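Local coordinates for peroxisomal acyl-CoA oxidase 1A (Solanum lycopersicum, PDB 2FON), which probably oxidises fatty acyl-CoA in the peroxisome with bound FAD, the first step of beta-oxidation, at residues B[361-369]-B[549-557]. Numbering follows the deposited sequence.
Sequences YAFRFVGEW and IVVSKYIEK
The CA atoms of Ala362 and Tyr554, and of Val366 and Val550, come nearest each other where the axes of helices 361-369 and 549-557 pass 8.8 Å apart, their N-to-C directions at 80°. This is a nearly perpendicular helix-helix packing in the acyl-CoA oxidase fold. It joins the C-alpha1 helical domain, through helix 347-380, to helix 535-558 of the C-terminal helical part, away from the FAD site. At the close point Ala362 CB touches Val550 CG1 and meets the edge of the Tyr554 ring, 3.5 Å from Tyr554 CD1. Val366 CG2 lies beside Val550 and the aliphatic part of Lys553.

Phe365 and Tyr554 form a T-shaped pair. The Phe365 edge points at the Tyr554 face, with ring centroids 5.3 Å apart. Tyr554 reaches this place with CG anti to its backbone N (chi1 -157°), and Leu574 and Cys575 of helix 567-585 also touch its side chain.

Trp369 lies flat against Lys553. Lys553 CD sits 3.5 Å from the centroid of the Trp369 five-membered ring as a CH-pi contact. Lys553 NZ makes a cation-pi contact with the same ring, and its weak bonds to both carboxylate oxygens of Glu556 probably help hold the ammonium there. An alanine in place of Trp369 would probably leave the Lys553 chain without its aromatic cover and its ammonium without the cation-pi partner. Trp369 CZ3 also touches Ile549 CG2, and Cys395 of helix 389-417 touches the Trp369 side chain.

Lys557 bends at chi2 (51°) and crosses Phe365, with Lys557 CG 4.0 Å from the ring centroid over one face. Beyond the ring its amine also bonds to Gln560 OE1. At the tip of the Lys557 side chain a salt bridge forms: Lys557 NZ donates to the syn lone pair of Glu368 OE1 at 3.1 Å.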
loop_
_atom_site.group_PDB
_atom_site.type_symbol
_atom_site.label_atom_id
_atom_site.label_comp_id
_atom_site.label_asym_id
_atom_site.label_seq_id
_atom_site.Cartn_x
_atom_site.Cartn_y
_atom_site.Cartn_z
ATOM N N TYR B 361 14.240 0.289 14.555
ATOM C CA TYR B 361 15.289 0.739 15.483
ATOM C C TYR B 361 15.951 2.037 14.944
ATOM O O TYR B 361 16.139 2.989 15.697
ATOM C CB TYR B 361 16.259 -0.376 15.804
ATOM C CG TYR B 361 15.775 -1.407 16.817
ATOM C CD1 TYR B 361 14.910 -2.426 16.463
ATOM C CD2 TYR B 361 16.217 -1.371 18.131
ATOM C CE1 TYR B 361 14.453 -3.377 17.401
ATOM C CE2 TYR B 361 15.796 -2.325 19.092
ATOM C CZ TYR B 361 14.912 -3.327 18.706
ATOM O OH TYR B 361 14.505 -4.258 19.653
ATOM N N ALA B 362 16.217 2.130 13.637
ATOM C CA ALA B 362 16.820 3.372 13.117
ATOM C C ALA B 362 15.945 4.580 13.401
ATOM O O ALA B 362 16.425 5.540 14.008
ATOM C CB ALA B 362 17.192 3.281 11.631
ATOM N N PHE B 363 14.673 4.534 12.982
ATOM C CA PHE B 363 13.705 5.617 13.233
ATOM C C PHE B 363 13.483 5.788 14.735
ATOM O O PHE B 363 13.294 6.889 15.209
ATOM C CB PHE B 363 12.355 5.367 12.527
ATOM C CG PHE B 363 12.451 5.195 11.001
ATOM C CD1 PHE B 363 11.344 4.768 10.276
ATOM C CD2 PHE B 363 13.619 5.468 10.315
ATOM C CE1 PHE B 363 11.432 4.594 8.872
ATOM C CE2 PHE B 363 13.725 5.329 8.949
ATOM C CZ PHE B 363 12.642 4.877 8.218
ATOM N N ARG B 364 13.573 4.727 15.521
ATOM C CA ARG B 364 13.557 4.978 16.974
ATOM C C ARG B 364 14.630 5.940 17.454
ATOM O O ARG B 364 14.377 6.759 18.336
ATOM C CB ARG B 364 13.647 3.729 17.829
ATOM C CG ARG B 364 13.148 4.031 19.207
ATOM C CD ARG B 364 11.737 4.407 19.191
ATOM N NE ARG B 364 11.170 4.404 20.528
ATOM C CZ ARG B 364 9.900 4.103 20.812
ATOM N NH1 ARG B 364 9.070 3.739 19.847
ATOM N NH2 ARG B 364 9.462 4.118 22.075
ATOM N N PHE B 365 15.817 5.838 16.855
ATOM C CA PHE B 365 16.984 6.560 17.322
ATOM C C PHE B 365 17.063 7.917 16.717
ATOM O O PHE B 365 17.415 8.881 17.394
ATOM C CB PHE B 365 18.234 5.740 17.076
ATOM C CG PHE B 365 18.243 4.415 17.843
ATOM C CD1 PHE B 365 18.876 3.274 17.308
ATOM C CD2 PHE B 365 17.611 4.318 19.076
ATOM C CE1 PHE B 365 18.896 2.098 17.991
ATOM C CE2 PHE B 365 17.634 3.136 19.782
ATOM C CZ PHE B 365 18.289 2.018 19.254
ATOM N N VAL B 366 16.664 8.029 15.469
ATOM C CA VAL B 366 16.541 9.362 14.912
ATOM C C VAL B 366 15.430 10.064 15.670
ATOM O O VAL B 366 15.525 11.239 15.968
ATOM C CB VAL B 366 16.435 9.378 13.357
ATOM C CG1 VAL B 366 15.034 9.165 12.865
ATOM C CG2 VAL B 366 16.960 10.679 12.836
ATOM N N GLY B 367 14.431 9.328 16.107
ATOM C CA GLY B 367 13.506 9.904 17.081
ATOM C C GLY B 367 14.113 10.516 18.346
ATOM O O GLY B 367 13.705 11.615 18.758
ATOM N N GLU B 368 15.073 9.839 18.989
ATOM C CA GLU B 368 15.652 10.390 20.220
ATOM C C GLU B 368 16.502 11.559 19.872
ATOM O O GLU B 368 16.668 12.469 20.682
ATOM C CB GLU B 368 16.569 9.408 20.933
ATOM C CG GLU B 368 15.911 8.178 21.540
ATOM C CD GLU B 368 16.950 7.176 22.089
ATOM O OE1 GLU B 368 18.139 7.552 22.304
ATOM O OE2 GLU B 368 16.574 6.000 22.278
ATOM N N TRP B 369 17.105 11.527 18.691
ATOM C CA TRP B 369 18.036 12.582 18.379
ATOM C C TRP B 369 17.254 13.865 18.137
ATOM O O TRP B 369 17.771 14.963 18.370
ATOM C CB TRP B 369 18.987 12.224 17.230
ATOM C CG TRP B 369 19.762 13.403 16.805
ATOM C CD1 TRP B 369 20.845 13.905 17.406
ATOM C CD2 TRP B 369 19.441 14.288 15.725
ATOM N NE1 TRP B 369 21.238 15.065 16.775
ATOM C CE2 TRP B 369 20.397 15.316 15.736
ATOM C CE3 TRP B 369 18.443 14.297 14.748
ATOM C CZ2 TRP B 369 20.406 16.346 14.814
ATOM C CZ3 TRP B 369 18.438 15.332 13.809
ATOM C CH2 TRP B 369 19.418 16.360 13.863
ATOM N N ILE B 549 21.117 11.365 7.260
ATOM C CA ILE B 549 20.884 11.785 8.619
ATOM C C ILE B 549 20.554 10.528 9.446
ATOM O O ILE B 549 21.152 10.335 10.524
ATOM C CB ILE B 549 19.781 12.878 8.727
ATOM C CG1 ILE B 549 20.190 14.156 7.998
ATOM C CG2 ILE B 549 19.541 13.263 10.162
ATOM C CD1 ILE B 549 19.049 15.100 7.882
ATOM N N VAL B 550 19.691 9.646 8.938
ATOM C CA VAL B 550 19.306 8.499 9.714
ATOM C C VAL B 550 20.564 7.704 9.993
ATOM O O VAL B 550 20.956 7.528 11.147
ATOM C CB VAL B 550 18.230 7.642 9.026
ATOM C CG1 VAL B 550 17.875 6.407 9.852
ATOM C CG2 VAL B 550 16.931 8.456 8.777
ATOM N N VAL B 551 21.290 7.301 8.962
ATOM C CA VAL B 551 22.459 6.469 9.206
ATOM C C VAL B 551 23.427 7.130 10.171
ATOM O O VAL B 551 23.892 6.503 11.120
ATOM C CB VAL B 551 23.154 6.150 7.934
ATOM C CG1 VAL B 551 24.431 5.480 8.236
ATOM C CG2 VAL B 551 22.265 5.246 7.056
ATOM N N SER B 552 23.728 8.400 9.978
ATOM C CA SER B 552 24.750 9.010 10.812
ATOM C C SER B 552 24.332 9.155 12.282
ATOM O O SER B 552 25.199 9.315 13.159
ATOM C CB SER B 552 25.162 10.357 10.261
ATOM O OG SER B 552 24.234 11.301 10.704
ATOM N N LYS B 553 23.023 9.113 12.544
ATOM C CA LYS B 553 22.534 9.257 13.919
ATOM C C LYS B 553 22.507 7.900 14.607
ATOM O O LYS B 553 22.663 7.763 15.819
ATOM C CB LYS B 553 21.153 9.911 13.945
ATOM C CG LYS B 553 21.172 11.320 13.403
ATOM C CD LYS B 553 21.994 12.208 14.281
ATOM C CE LYS B 553 22.409 13.510 13.622
ATOM N NZ LYS B 553 23.600 14.117 14.433
ATOM N N TYR B 554 22.307 6.880 13.795
ATOM C CA TYR B 554 22.380 5.526 14.261
ATOM C C TYR B 554 23.838 5.260 14.702
ATOM O O TYR B 554 24.095 4.629 15.754
ATOM C CB TYR B 554 21.898 4.573 13.145
ATOM C CG TYR B 554 21.420 3.241 13.674
ATOM C CD1 TYR B 554 20.256 2.640 13.216
ATOM C CD2 TYR B 554 22.152 2.579 14.664
ATOM C CE1 TYR B 554 19.846 1.390 13.731
ATOM C CE2 TYR B 554 21.756 1.365 15.170
ATOM C CZ TYR B 554 20.616 0.777 14.721
ATOM O OH TYR B 554 20.323 -0.420 15.302
ATOM N N ILE B 555 24.790 5.754 13.908
ATOM C CA ILE B 555 26.176 5.525 14.239
ATOM C C ILE B 555 26.495 6.301 15.503
ATOM O O ILE B 555 27.249 5.809 16.353
ATOM C CB ILE B 555 27.159 5.881 13.061
ATOM C CG1 ILE B 555 26.900 4.988 11.821
ATOM C CG2 ILE B 555 28.623 5.815 13.525
ATOM C CD1 ILE B 555 27.695 5.398 10.576
ATOM N N GLU B 556 25.908 7.486 15.647
ATOM C CA GLU B 556 26.211 8.338 16.788
ATOM C C GLU B 556 25.730 7.699 18.083
ATOM O O GLU B 556 26.396 7.760 19.132
ATOM C CB GLU B 556 25.572 9.696 16.611
ATOM C CG GLU B 556 26.479 10.729 15.984
ATOM C CD GLU B 556 25.905 12.159 16.060
ATOM O OE1 GLU B 556 24.942 12.433 16.847
ATOM O OE2 GLU B 556 26.430 13.018 15.310
ATOM N N LYS B 557 24.547 7.086 17.969
ATOM C CA LYS B 557 23.900 6.311 19.022
ATOM C C LYS B 557 24.797 5.137 19.499
ATOM O O LYS B 557 24.940 4.891 20.711
ATOM C CB LYS B 557 22.578 5.824 18.481
ATOM C CG LYS B 557 21.770 4.978 19.402
ATOM C CD LYS B 557 21.613 5.620 20.755
ATOM C CE LYS B 557 20.923 4.671 21.692
ATOM N NZ LYS B 557 20.359 5.470 22.785
#